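Local coordinates for salmonella typhimurium DB7155 bacteriophage DET7 tailspike (PDB 2V5I), which probably recognises and hydrolyses the O-antigen chains of Salmonella, serving as the receptor-binding tailspike of a myovirus, at residues N477-E488 / S501-Y509; L534-A543 / S551-V559. One frame throughout, in Å; residues are numbered along the deposited sequence.

Contact 1 (N477-E488 / S501-Y509); sequences NGYAGSGSAWTE and SLKVNRGDY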
ATOM      1  N   ASN A 477      41.809   8.577   9.209  1.00  9.26           N
ATOM      2  CA  ASN A 477      43.227   8.942   9.294  1.00 10.13           C
ATOM      3  C   ASN A 477      43.995   8.349   8.102  1.00 12.14           C
ATOM      4  O   ASN A 477      44.074   7.117   7.981  1.00 12.32           O
ATOM      5  CB  ASN A 477      43.829   8.496  10.646  1.00 11.37           C
ATOM      6  CG  ASN A 477      43.535   9.469  11.769  1.00  9.71           C
ATOM      7  OD1 ASN A 477      43.737  10.683  11.628  1.00 12.50           O
ATOM      8  ND2 ASN A 477      43.195   8.922  12.964  1.00 10.25           N
ATOM      9  N   GLY A 478      44.470   9.225   7.220  1.00 14.92           N
ATOM     10  CA  GLY A 478      45.429   8.795   6.199  1.00 16.24           C
ATOM     11  C   GLY A 478      44.788   8.267   4.934  1.00 16.17           C
ATOM     12  O   GLY A 478      44.672   8.985   3.918  1.00 19.52           O
ATOM     13  N   TYR A 479      44.352   7.027   4.977  1.00 15.07           N
ATOM     14  CA  TYR A 479      44.049   6.308   3.746  1.00 16.31           C
ATOM     15  C   TYR A 479      43.119   5.119   4.011  1.00 15.87           C
ATOM     16  O   TYR A 479      43.049   4.581   5.136  1.00 14.61           O
ATOM     17  CB  TYR A 479      45.398   5.817   3.128  1.00 15.34           C
ATOM     18  CG  TYR A 479      46.263   5.047   4.091  1.00 17.90           C
ATOM     19  CD1 TYR A 479      47.165   5.692   4.906  1.00 18.39           C
ATOM     20  CD2 TYR A 479      46.208   3.655   4.185  1.00 16.11           C
ATOM     21  CE1 TYR A 479      47.962   4.999   5.791  1.00 17.29           C
ATOM     22  CE2 TYR A 479      46.973   2.970   5.087  1.00 17.71           C
ATOM     23  CZ  TYR A 479      47.878   3.646   5.871  1.00 18.82           C
ATOM     24  OH  TYR A 479      48.689   2.985   6.788  1.00 23.22           O
ATOM     25  N   ALA A 480      42.439   4.679   2.968  1.00 15.33           N
ATOM     26  CA  ALA A 480      41.588   3.477   3.048  1.00 16.26           C
ATOM     27  C   ALA A 480      42.373   2.326   3.593  1.00 16.36           C
ATOM     28  O   ALA A 480      43.510   2.068   3.126  1.00 15.93           O
ATOM     29  CB  ALA A 480      41.058   3.154   1.661  1.00 17.32           C
ATOM     30  N   GLY A 481      41.847   1.665   4.625  1.00 15.03           N
ATOM     31  CA  GLY A 481      42.501   0.524   5.229  1.00 15.30           C
ATOM     32  C   GLY A 481      43.541   0.797   6.313  1.00 15.01           C
ATOM     33  O   GLY A 481      44.216  -0.119   6.806  1.00 17.88           O
ATOM     34  N   SER A 482      43.652   2.057   6.750  1.00 13.83           N
ATOM     35  CA  SER A 482      44.641   2.417   7.750  1.00 12.61           C
ATOM     36  C   SER A 482      44.353   1.871   9.129  1.00 11.54           C
ATOM     37  O   SER A 482      45.229   1.864   9.988  1.00 14.19           O
ATOM     38  CB  SER A 482      44.764   3.923   7.896  1.00 13.09           C
ATOM     39  OG  SER A 482      43.598   4.450   8.567  1.00 13.77           O
ATOM     40  N   GLY A 483      43.086   1.523   9.389  1.00 11.50           N
ATOM     41  CA  GLY A 483      42.691   1.035  10.719  1.00 10.98           C
ATOM     42  C   GLY A 483      42.553   2.127  11.792  1.00  9.73           C
ATOM     43  O   GLY A 483      42.550   1.813  12.966  1.00 11.56           O
ATOM     44  N   SER A 484      42.443   3.366  11.358  1.00  9.52           N
ATOM     45  CA  SER A 484      42.450   4.535  12.259  1.00 10.59           C
ATOM     46  C   SER A 484      41.550   5.661  11.751  1.00  9.75           C
ATOM     47  O   SER A 484      41.509   5.966  10.521  1.00 10.18           O
ATOM     48  CB  SER A 484      43.887   5.056  12.408  1.00 11.21           C
ATOM     49  OG  SER A 484      43.962   6.211  13.179  1.00 14.66           O
ATOM     50  N   ALA A 485      40.816   6.274  12.695  1.00 10.73           N
ATOM     51  CA  ALA A 485      39.941   7.427  12.437  1.00  8.53           C
ATOM     52  C   ALA A 485      40.001   8.404  13.609  1.00  8.35           C
ATOM     53  O   ALA A 485      40.530   8.078  14.705  1.00  8.01           O
ATOM     54  CB  ALA A 485      38.504   6.985  12.194  1.00  9.31           C
ATOM     55  N   TRP A 486      39.470   9.596  13.379  1.00  9.79           N
ATOM     56  CA  TRP A 486      39.334  10.586  14.438  1.00  8.23           C
ATOM     57  C   TRP A 486      37.915  11.120  14.543  1.00  8.96           C
ATOM     58  O   TRP A 486      37.254  11.265  13.517  1.00  8.14           O
ATOM     59  CB  TRP A 486      40.337  11.711  14.333  1.00 10.41           C
ATOM     60  CG  TRP A 486      40.318  12.587  13.124  1.00  7.04           C
ATOM     61  CD1 TRP A 486      40.972  12.372  11.976  1.00 10.59           C
ATOM     62  CD2 TRP A 486      39.840  13.946  13.059  1.00  9.00           C
ATOM     63  NE1 TRP A 486      40.878  13.449  11.141  1.00 10.77           N
ATOM     64  CE2 TRP A 486      40.142  14.425  11.765  1.00  8.65           C
ATOM     65  CE3 TRP A 486      39.113  14.754  13.925  1.00 13.77           C
ATOM     66  CZ2 TRP A 486      39.846  15.735  11.362  1.00 12.92           C
ATOM     67  CZ3 TRP A 486      38.801  16.026  13.518  1.00 13.72           C
ATOM     68  CH2 TRP A 486      39.140  16.504  12.234  1.00 15.29           C
ATOM     69  N   THR A 487      37.506  11.412  15.773  1.00  7.47           N
ATOM     70  CA  THR A 487      36.118  11.856  16.067  1.00  7.58           C
ATOM     71  C   THR A 487      36.204  13.311  16.550  1.00  9.64           C
ATOM     72  O   THR A 487      37.077  13.674  17.336  1.00 10.75           O
ATOM     73  CB  THR A 487      35.518  10.979  17.136  1.00  9.40           C
ATOM     74  OG1 THR A 487      35.487   9.603  16.651  1.00 10.50           O
ATOM     75  CG2 THR A 487      34.077  11.343  17.428  1.00 12.47           C
ATOM     76  N   GLU A 488      35.246  14.126  16.122  1.00  8.68           N
ATOM     77  CA  GLU A 488      35.180  15.497  16.616  1.00 10.77           C
ATOM     78  C   GLU A 488      33.759  15.886  16.980  1.00 10.66           C
ATOM     79  O   GLU A 488      32.779  15.416  16.390  1.00 10.59           O
ATOM     80  CB  GLU A 488      35.724  16.515  15.670  1.00 13.98           C
ATOM     81  CG  GLU A 488      35.160  16.496  14.340  1.00 10.67           C
ATOM     82  CD  GLU A 488      35.565  17.669  13.408  1.00 20.36           C
ATOM     83  OE1 GLU A 488      36.348  18.605  13.744  1.00 20.24           O
ATOM     84  OE2 GLU A 488      35.081  17.611  12.248  1.00 18.29           O
ATOM     85  N   SER A 501      36.186  23.158  17.425  1.00 11.49           N
ATOM     86  CA  SER A 501      36.200  21.707  17.269  1.00 11.38           C
ATOM     87  C   SER A 501      37.088  21.011  18.314  1.00 13.60           C
ATOM     88  O   SER A 501      38.304  21.292  18.356  1.00 13.49           O
ATOM     89  CB  SER A 501      36.771  21.445  15.852  1.00 14.72           C
ATOM     90  OG  SER A 501      37.111  20.089  15.660  1.00 22.32           O
ATOM     91  N   LEU A 502      36.506  20.112  19.100  1.00 11.57           N
ATOM     92  CA  LEU A 502      37.218  19.188  20.000  1.00 10.05           C
ATOM     93  C   LEU A 502      37.434  17.852  19.279  1.00 11.98           C
ATOM     94  O   LEU A 502      36.506  17.335  18.663  1.00 11.70           O
ATOM     95  CB  LEU A 502      36.377  18.967  21.235  1.00 10.99           C
ATOM     96  CG  LEU A 502      37.127  18.120  22.256  1.00 14.69           C
ATOM     97  CD1 LEU A 502      36.844  18.557  23.615  1.00 20.50           C
ATOM     98  CD2 LEU A 502      36.812  16.667  22.036  1.00 18.72           C
ATOM     99  N   LYS A 503      38.695  17.397  19.212  1.00  8.74           N
ATOM    100  CA  LYS A 503      39.080  16.257  18.348  1.00  9.09           C
ATOM    101  C   LYS A 503      39.791  15.166  19.125  1.00 11.39           C
ATOM    102  O   LYS A 503      40.700  15.448  19.907  1.00 11.97           O
ATOM    103  CB  LYS A 503      40.071  16.743  17.246  1.00  9.51           C
ATOM    104  CG  LYS A 503      39.684  18.088  16.557  1.00 14.33           C
ATOM    105  CD  LYS A 503      40.706  18.594  15.510  1.00 15.51           C
ATOM    106  CE  LYS A 503      40.415  20.053  15.034  1.00 22.77           C
ATOM    107  NZ  LYS A 503      40.504  21.085  16.149  1.00 21.55           N
ATOM    108  N   VAL A 504      39.407  13.932  18.868  1.00  8.46           N
ATOM    109  CA  VAL A 504      39.970  12.754  19.509  1.00  9.65           C
ATOM    110  C   VAL A 504      40.618  11.854  18.418  1.00  7.92           C
ATOM    111  O   VAL A 504      39.963  11.418  17.484  1.00  7.39           O
ATOM    112  CB  VAL A 504      38.853  11.960  20.246  1.00 11.57           C
ATOM    113  CG1 VAL A 504      39.395  10.684  20.839  1.00 15.23           C
ATOM    114  CG2 VAL A 504      38.194  12.821  21.362  1.00 12.42           C
ATOM    115  N   ASN A 505      41.923  11.595  18.602  1.00  7.80           N
ATOM    116  CA  ASN A 505      42.755  10.679  17.792  1.00  7.65           C
ATOM    117  C   ASN A 505      43.133  11.213  16.385  1.00  8.07           C
ATOM    118  O   ASN A 505      43.488  10.439  15.520  1.00  8.82           O
ATOM    119  CB  ASN A 505      42.153   9.279  17.661  1.00  7.72           C
ATOM    120  CG  ASN A 505      43.200   8.256  17.271  1.00 10.52           C
ATOM    121  OD1 ASN A 505      44.320   8.295  17.827  1.00  9.95           O
ATOM    122  ND2 ASN A 505      42.847   7.312  16.372  1.00  9.07           N
ATOM    123  N   ARG A 506      43.062  12.518  16.166  1.00  8.93           N
ATOM    124  CA  ARG A 506      43.520  13.039  14.866  1.00  8.63           C
ATOM    125  C   ARG A 506      45.022  12.725  14.716  1.00  8.70           C
ATOM    126  O   ARG A 506      45.801  12.791  15.695  1.00 10.96           O
ATOM    127  CB  ARG A 506      43.331  14.539  14.791  1.00 10.75           C
ATOM    128  CG  ARG A 506      43.440  15.068  13.346  1.00 13.51           C
ATOM    129  CD  ARG A 506      43.436  16.579  13.208  1.00 13.67           C
ATOM    130  NE  ARG A 506      44.421  17.130  14.095  1.00 13.25           N
ATOM    131  CZ  ARG A 506      45.719  17.190  13.816  1.00 14.77           C
ATOM    132  NH1 ARG A 506      46.171  16.885  12.605  1.00 18.33           N
ATOM    133  NH2 ARG A 506      46.548  17.649  14.723  1.00 17.12           N
ATOM    134  N   GLY A 507      45.373  12.255  13.523  1.00  9.53           N
ATOM    135  CA  GLY A 507      46.768  11.853  13.196  1.00 11.42           C
ATOM    136  C   GLY A 507      47.180  10.517  13.816  1.00 11.75           C
ATOM    137  O   GLY A 507      48.345  10.090  13.747  1.00 13.09           O
ATOM    138  N   ASP A 508      46.224   9.840  14.451  1.00 12.30           N
ATOM    139  CA  ASP A 508      46.458   8.626  15.230  1.00 12.49           C
ATOM    140  C   ASP A 508      47.450   8.828  16.383  1.00 11.28           C
ATOM    141  O   ASP A 508      48.110   7.896  16.852  1.00 13.79           O
ATOM    142  CB  ASP A 508      46.887   7.417  14.362  1.00 13.68           C
ATOM    143  CG  ASP A 508      46.520   6.081  14.999  1.00 16.91           C
ATOM    144  OD1 ASP A 508      45.388   5.883  15.510  1.00 16.85           O
ATOM    145  OD2 ASP A 508      47.389   5.173  15.038  1.00 19.08           O
ATOM    146  N   TYR A 509      47.482  10.065  16.907  1.00 11.75           N
ATOM    147  CA  TYR A 509      48.317  10.365  18.069  1.00 11.56           C
ATOM    148  C   TYR A 509      47.676   9.948  19.404  1.00 12.32           C
ATOM    149  O   TYR A 509      48.324  10.049  20.460  1.00 12.90           O
ATOM    150  CB  TYR A 509      48.686  11.876  18.078  1.00 13.16           C
ATOM    151  CG  TYR A 509      49.479  12.315  16.858  1.00 12.21           C
ATOM    152  CD1 TYR A 509      50.732  11.752  16.606  1.00 16.27           C
ATOM    153  CD2 TYR A 509      49.044  13.336  16.031  1.00 12.05           C
ATOM    154  CE1 TYR A 509      51.452  12.156  15.506  1.00 12.00           C
ATOM    155  CE2 TYR A 509      49.736  13.726  14.940  1.00 14.33           C
ATOM    156  CZ  TYR A 509      50.963  13.168  14.696  1.00 13.10           C
ATOM    157  OH  TYR A 509      51.659  13.592  13.578  1.00 18.41           O
TER

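Contact 2 (L534-A543 / S551-V559); sequences LYLDAGALWA and SKTRMKLSV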
ATOM      1  N   LEU A 534      39.602  26.718  29.935  1.00 10.93           N
ATOM      2  CA  LEU A 534      40.994  27.091  29.757  1.00  8.84           C
ATOM      3  C   LEU A 534      41.158  28.302  28.855  1.00  9.78           C
ATOM      4  O   LEU A 534      40.361  28.555  27.925  1.00 11.10           O
ATOM      5  CB  LEU A 534      41.769  25.904  29.118  1.00 10.27           C
ATOM      6  CG  LEU A 534      41.903  24.675  30.022  1.00 12.67           C
ATOM      7  CD1 LEU A 534      42.378  23.478  29.207  1.00 17.09           C
ATOM      8  CD2 LEU A 534      42.803  24.854  31.204  1.00 14.42           C
ATOM      9  N   TYR A 535      42.180  29.085  29.145  1.00 10.01           N
ATOM     10  CA  TYR A 535      42.455  30.290  28.373  1.00 10.26           C
ATOM     11  C   TYR A 535      43.937  30.679  28.492  1.00 11.36           C
ATOM     12  O   TYR A 535      44.666  30.266  29.402  1.00  9.61           O
ATOM     13  CB  TYR A 535      41.557  31.459  28.827  1.00 11.06           C
ATOM     14  CG  TYR A 535      41.790  31.983  30.236  1.00 10.92           C
ATOM     15  CD1 TYR A 535      41.162  31.419  31.322  1.00 10.75           C
ATOM     16  CD2 TYR A 535      42.596  33.088  30.452  1.00 11.13           C
ATOM     17  CE1 TYR A 535      41.386  31.905  32.604  1.00  9.92           C
ATOM     18  CE2 TYR A 535      42.807  33.619  31.726  1.00 14.83           C
ATOM     19  CZ  TYR A 535      42.168  33.054  32.807  1.00 11.53           C
ATOM     20  OH  TYR A 535      42.431  33.608  34.067  1.00 11.46           O
ATOM     21  N   LEU A 536      44.348  31.537  27.579  1.00 11.83           N
ATOM     22  CA  LEU A 536      45.695  32.112  27.561  1.00 12.10           C
ATOM     23  C   LEU A 536      45.700  33.538  28.096  1.00 14.85           C
ATOM     24  O   LEU A 536      44.791  34.337  27.804  1.00 14.04           O
ATOM     25  CB  LEU A 536      46.235  32.165  26.119  1.00 13.92           C
ATOM     26  CG  LEU A 536      46.440  30.823  25.447  1.00 14.79           C
ATOM     27  CD1 LEU A 536      46.739  31.004  23.955  1.00 19.19           C
ATOM     28  CD2 LEU A 536      47.511  30.050  26.128  1.00 14.29           C
ATOM     29  N   ASP A 537      46.713  33.833  28.899  1.00 14.74           N
ATOM     30  CA  ASP A 537      46.861  35.203  29.466  1.00 16.17           C
ATOM     31  C   ASP A 537      48.343  35.466  29.535  1.00 18.10           C
ATOM     32  O   ASP A 537      49.092  34.737  30.168  1.00 16.58           O
ATOM     33  CB  ASP A 537      46.184  35.279  30.837  1.00 16.42           C
ATOM     34  CG  ASP A 537      46.207  36.687  31.482  1.00 23.01           C
ATOM     35  OD1 ASP A 537      46.959  37.557  31.036  1.00 26.48           O
ATOM     36  OD2 ASP A 537      45.445  36.878  32.464  1.00 22.79           O
ATOM     37  N   ALA A 538      48.775  36.482  28.814  1.00 20.72           N
ATOM     38  CA  ALA A 538      50.206  36.858  28.790  1.00 21.81           C
ATOM     39  C   ALA A 538      51.114  35.680  28.488  1.00 21.74           C
ATOM     40  O   ALA A 538      52.149  35.500  29.128  1.00 23.78           O
ATOM     41  CB  ALA A 538      50.607  37.510  30.102  1.00 22.67           C
ATOM     42  N   GLY A 539      50.683  34.859  27.537  1.00 22.26           N
ATOM     43  CA  GLY A 539      51.447  33.717  27.065  1.00 20.11           C
ATOM     44  C   GLY A 539      51.428  32.463  27.944  1.00 20.79           C
ATOM     45  O   GLY A 539      52.142  31.511  27.640  1.00 21.67           O
ATOM     46  N   ALA A 540      50.655  32.479  29.036  1.00 15.57           N
ATOM     47  CA  ALA A 540      50.543  31.340  29.963  1.00 14.94           C
ATOM     48  C   ALA A 540      49.178  30.699  29.822  1.00 11.36           C
ATOM     49  O   ALA A 540      48.197  31.383  29.438  1.00 12.60           O
ATOM     50  CB  ALA A 540      50.702  31.804  31.378  1.00 13.98           C
ATOM     51  N   LEU A 541      49.129  29.393  30.160  1.00 11.32           N
ATOM     52  CA  LEU A 541      47.851  28.681  30.269  1.00 10.66           C
ATOM     53  C   LEU A 541      47.278  28.836  31.661  1.00 10.16           C
ATOM     54  O   LEU A 541      47.929  28.504  32.655  1.00 10.96           O
ATOM     55  CB  LEU A 541      48.053  27.207  29.956  1.00 10.42           C
ATOM     56  CG  LEU A 541      46.786  26.385  29.834  1.00 11.30           C
ATOM     57  CD1 LEU A 541      45.945  26.821  28.612  1.00  9.43           C
ATOM     58  CD2 LEU A 541      47.095  24.859  29.777  1.00 10.84           C
ATOM     59  N   TRP A 542      46.023  29.293  31.702  1.00  9.71           N
ATOM     60  CA  TRP A 542      45.241  29.465  32.919  1.00  9.90           C
ATOM     61  C   TRP A 542      43.941  28.661  32.852  1.00 10.76           C
ATOM     62  O   TRP A 542      43.407  28.365  31.777  1.00 10.58           O
ATOM     63  CB  TRP A 542      44.883  30.927  33.064  1.00 11.05           C
ATOM     64  CG  TRP A 542      46.005  31.826  33.485  1.00 11.02           C
ATOM     65  CD1 TRP A 542      47.065  32.253  32.709  1.00 13.52           C
ATOM     66  CD2 TRP A 542      46.186  32.421  34.778  1.00 12.43           C
ATOM     67  NE1 TRP A 542      47.863  33.089  33.452  1.00 14.27           N
ATOM     68  CE2 TRP A 542      47.354  33.201  34.720  1.00 13.22           C
ATOM     69  CE3 TRP A 542      45.461  32.366  35.980  1.00 13.57           C
ATOM     70  CZ2 TRP A 542      47.817  33.935  35.813  1.00 15.00           C
ATOM     71  CZ3 TRP A 542      45.919  33.112  37.077  1.00 14.72           C
ATOM     72  CH2 TRP A 542      47.103  33.838  36.992  1.00 13.64           C
ATOM     73  N   ALA A 543      43.430  28.314  34.030  1.00  8.44           N
ATOM     74  CA  ALA A 543      42.120  27.690  34.199  1.00  9.75           C
ATOM     75  C   ALA A 543      41.205  28.654  34.953  1.00 10.76           C
ATOM     76  O   ALA A 543      41.586  29.203  36.001  1.00 12.21           O
ATOM     77  CB  ALA A 543      42.203  26.374  34.996  1.00 10.92           C
ATOM     78  N   SER A 551      31.759  29.778  44.035  1.00 13.68           N
ATOM     79  CA  SER A 551      32.583  30.940  43.669  1.00 14.59           C
ATOM     80  C   SER A 551      33.523  30.532  42.525  1.00 14.87           C
ATOM     81  O   SER A 551      33.641  29.347  42.211  1.00 15.07           O
ATOM     82  CB  SER A 551      33.373  31.432  44.875  1.00 16.42           C
ATOM     83  OG  SER A 551      34.391  30.535  45.219  1.00 16.85           O
ATOM     84  N   LYS A 552      34.122  31.512  41.862  1.00 13.45           N
ATOM     85  CA  LYS A 552      35.006  31.277  40.733  1.00 14.84           C
ATOM     86  C   LYS A 552      36.412  31.686  41.084  1.00 14.19           C
ATOM     87  O   LYS A 552      36.648  32.693  41.825  1.00 15.67           O
ATOM     88  CB  LYS A 552      34.469  32.055  39.525  1.00 14.71           C
ATOM     89  CG  LYS A 552      33.126  31.522  39.091  1.00 17.40           C
ATOM     90  CD  LYS A 552      32.540  32.231  37.901  1.00 17.71           C
ATOM     91  CE  LYS A 552      31.102  31.757  37.625  1.00 14.96           C
ATOM     92  NZ  LYS A 552      30.497  32.441  36.483  1.00 15.55           N
ATOM     93  N   THR A 553      37.380  30.954  40.558  1.00 12.69           N
ATOM     94  CA  THR A 553      38.748  31.237  40.771  1.00 12.39           C
ATOM     95  C   THR A 553      39.551  30.999  39.494  1.00 13.55           C
ATOM     96  O   THR A 553      39.079  30.277  38.595  1.00 13.21           O
ATOM     97  CB  THR A 553      39.283  30.412  41.976  1.00 15.12           C
ATOM     98  OG1 THR A 553      40.524  30.945  42.421  1.00 18.02           O
ATOM     99  CG2 THR A 553      39.494  28.936  41.621  1.00 13.83           C
ATOM    100  N   ARG A 554      40.746  31.586  39.423  1.00 11.65           N
ATOM    101  CA  ARG A 554      41.650  31.474  38.305  1.00 11.21           C
ATOM    102  C   ARG A 554      42.976  30.897  38.789  1.00 12.90           C
ATOM    103  O   ARG A 554      43.567  31.380  39.777  1.00 13.97           O
ATOM    104  CB  ARG A 554      41.913  32.854  37.673  1.00 10.94           C
ATOM    105  CG  ARG A 554      40.671  33.472  37.065  1.00 11.96           C
ATOM    106  CD  ARG A 554      40.811  34.975  36.770  1.00 14.81           C
ATOM    107  NE  ARG A 554      39.520  35.514  36.342  1.00 15.25           N
ATOM    108  CZ  ARG A 554      39.032  35.442  35.104  1.00 18.01           C
ATOM    109  NH1 ARG A 554      39.736  34.890  34.112  1.00 13.97           N
ATOM    110  NH2 ARG A 554      37.821  35.952  34.858  1.00 17.99           N
ATOM    111  N   MET A 555      43.419  29.853  38.110  1.00 10.61           N
ATOM    112  CA  MET A 555      44.647  29.138  38.424  1.00 11.87           C
ATOM    113  C   MET A 555      45.585  29.070  37.232  1.00 11.70           C
ATOM    114  O   MET A 555      45.204  28.624  36.135  1.00 13.09           O
ATOM    115  CB  MET A 555      44.317  27.684  38.818  1.00 12.78           C
ATOM    116  CG  MET A 555      43.359  27.567  39.971  1.00 16.10           C
ATOM    117  SD  MET A 555      43.254  25.899  40.642  1.00 17.74           S
ATOM    118  CE  MET A 555      41.760  25.998  41.625  1.00 15.23           C
ATOM    119  N   LYS A 556      46.829  29.484  37.447  1.00 11.17           N
ATOM    120  CA  LYS A 556      47.859  29.384  36.433  1.00 11.48           C
ATOM    121  C   LYS A 556      48.440  27.995  36.381  1.00 11.59           C
ATOM    122  O   LYS A 556      48.888  27.478  37.399  1.00 11.71           O
ATOM    123  CB  LYS A 556      48.951  30.377  36.699  1.00 13.71           C
ATOM    124  CG  LYS A 556      49.924  30.519  35.609  1.00 14.63           C
ATOM    125  CD  LYS A 556      50.942  31.559  35.968  1.00 18.02           C
ATOM    126  CE  LYS A 556      51.961  31.739  34.914  1.00 26.61           C
ATOM    127  NZ  LYS A 556      53.058  32.590  35.469  1.00 30.21           N
ATOM    128  N   LEU A 557      48.435  27.404  35.187  1.00 10.45           N
ATOM    129  CA  LEU A 557      48.836  25.980  34.996  1.00 10.60           C
ATOM    130  C   LEU A 557      50.225  25.811  34.410  1.00 12.73           C
ATOM    131  O   LEU A 557      50.858  24.785  34.614  1.00 13.71           O
ATOM    132  CB  LEU A 557      47.841  25.239  34.121  1.00 11.60           C
ATOM    133  CG  LEU A 557      46.352  25.236  34.533  1.00  9.25           C
ATOM    134  CD1 LEU A 557      45.568  24.158  33.767  1.00 11.79           C
ATOM    135  CD2 LEU A 557      46.215  25.017  36.019  1.00 12.34           C
ATOM    136  N   SER A 558      50.660  26.789  33.612  1.00 13.20           N
ATOM    137  CA  SER A 558      52.023  26.727  33.066  1.00 15.14           C
ATOM    138  C   SER A 558      52.981  27.481  33.949  1.00 22.21           C
ATOM    139  O   SER A 558      52.573  28.148  34.893  1.00 24.59           O
ATOM    140  CB  SER A 558      52.014  27.223  31.646  1.00 14.30           C
ATOM    141  OG  SER A 558      51.555  28.547  31.559  1.00 15.68           O
ATOM    142  N   VAL A 559      54.270  27.332  33.668  1.00 29.60           N
ATOM    143  CA  VAL A 559      55.308  27.903  34.515  1.00 35.07           C
ATOM    144  C   VAL A 559      55.841  29.111  33.780  1.00 38.34           C
ATOM    145  O   VAL A 559      56.837  29.015  33.050  1.00 41.66           O
ATOM    146  CB  VAL A 559      56.432  26.869  34.908  1.00 36.93           C
ATOM    147  CG1 VAL A 559      56.825  25.933  33.768  1.00 36.67           C
ATOM    148  CG2 VAL A 559      57.672  27.586  35.499  1.00 38.86           C
ATOM    149  OXT VAL A 559      55.218  30.192  33.867  1.00 41.28           O
TER

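Contact 1 (N477-E488 / S501-Y509)
Trp486 holds its CG between the backbone N and the carbonyl carbon (chi1 62°), a setting that lays the indole beside Arg506, whose own CG lies opposite its backbone N (chi1 -165°). The two side chains run the same way, and Arg506 CG sits over one indole face, 3.6 Å from the centroid of the five-membered ring, a CH-pi contact. The long aliphatic stem of an arginine suits this place, since its charged end can still reach Glu513. Amides knit the loop ends: Asn477 ND2 donates to Asn505 O (3.0 Å, 162°), while Asn477 OD1 accepts from Gly507 N, which comes from above the amide plane. Gly507 has positive phi, which glycine tolerates easily. Asp508 OD1 takes three bonds: from Ser484 OG, above the carboxylate plane; from Asn505 ND2, at the anti lone pair; and with Ser493 OG of the second subunit. Asn505 ND2 sends its other hydrogen to Ala485 O. Farther along, Ser501 OG donates to Glu488 OE1 on the anti side. Thr487 and Val504 form an antiparallel hydrogen-bonded pair in this beta hairpin, whose strand 485-493 lies between strands 470-476 and 501-504, with strand 512-515 beyond.

Contact 2 (L534-A543 / S551-V559)
Leu541 O receives two N-H groups of the chain end: Leu557 N at 2.8 Å in the carbonyl plane, and more weakly Ser558 N at 3.4 Å. Ser558 also accepts: Leu541 N donates to its OG; a small polar side chain can thus stand in for a backbone carbonyl where the strand has already ended. Two residues on from Leu541, Ala543 pairs with Met555 as an antiparallel hydrogen-bonded pair, with both N-H...O angles 168°.

Trp542 and Lys556 are the neighbouring non-hydrogen-bonded pair. Lys556 CB stands over the six-membered ring, 3.7 Å from its centroid, and CG and CD continue across the indole toward NE1 and CZ2. The lysine is fully extended, with CG opposite the backbone N (chi1 -170°), which brings CE to Ala540 CB and carries the ammonium past the ring toward Val559 OXT, with which it forms a long salt bridge. Lysine suits the place by joining a greasy stem to a charged tip.

Arg554 touches the indole with CB, while its NH1 donates to Tyr535 OH at 3.0 Å. The hydroxyl lies in the guanidinium plane, and the phenol ring is turned 76° from that plane. Arg554 NH2 also binds Asp523 and Leu521 O, so bonds at both NH1 and NH2 limit the rotation of the guanidinium.

The face carrying Ala543 and Met555 is mainly apolar: Leu557 CD1 touches Leu534 CD2 at 3.8 Å and lies near Ala543 CB, whose single methyl packs against it. Leu557 O binds the sodium ion together with Leu557 O of the second and third subunits, tying the three chain ends together. Within this chain, strand 540-546 is the middle of an antiparallel sheet, flanked by 531-537 and 552-556; Leu541 and Leu534 pack against Met532 of the second subunit.

Overall arrangement
Contact 1 closes before contact 2 opens along the chain, and both follow the parallel beta-helix coils that make up most of the protein. Their centres are 29 Å apart and their nearest atoms about 9 Å, so they do not touch. Each belongs to its own antiparallel sheet within this chain: strands 485-493 and 501-504 to one, strands 531-537, 540-546 and 552-556 to the other. The residues between strand 512-515, at the edge of the first sheet, and strand 531-537 lead to the second. Both contacts meet the second subunit, as expected of the intertwined C-terminal part of a trimeric tailspike, where local hairpins also supply surfaces for joining the subunits.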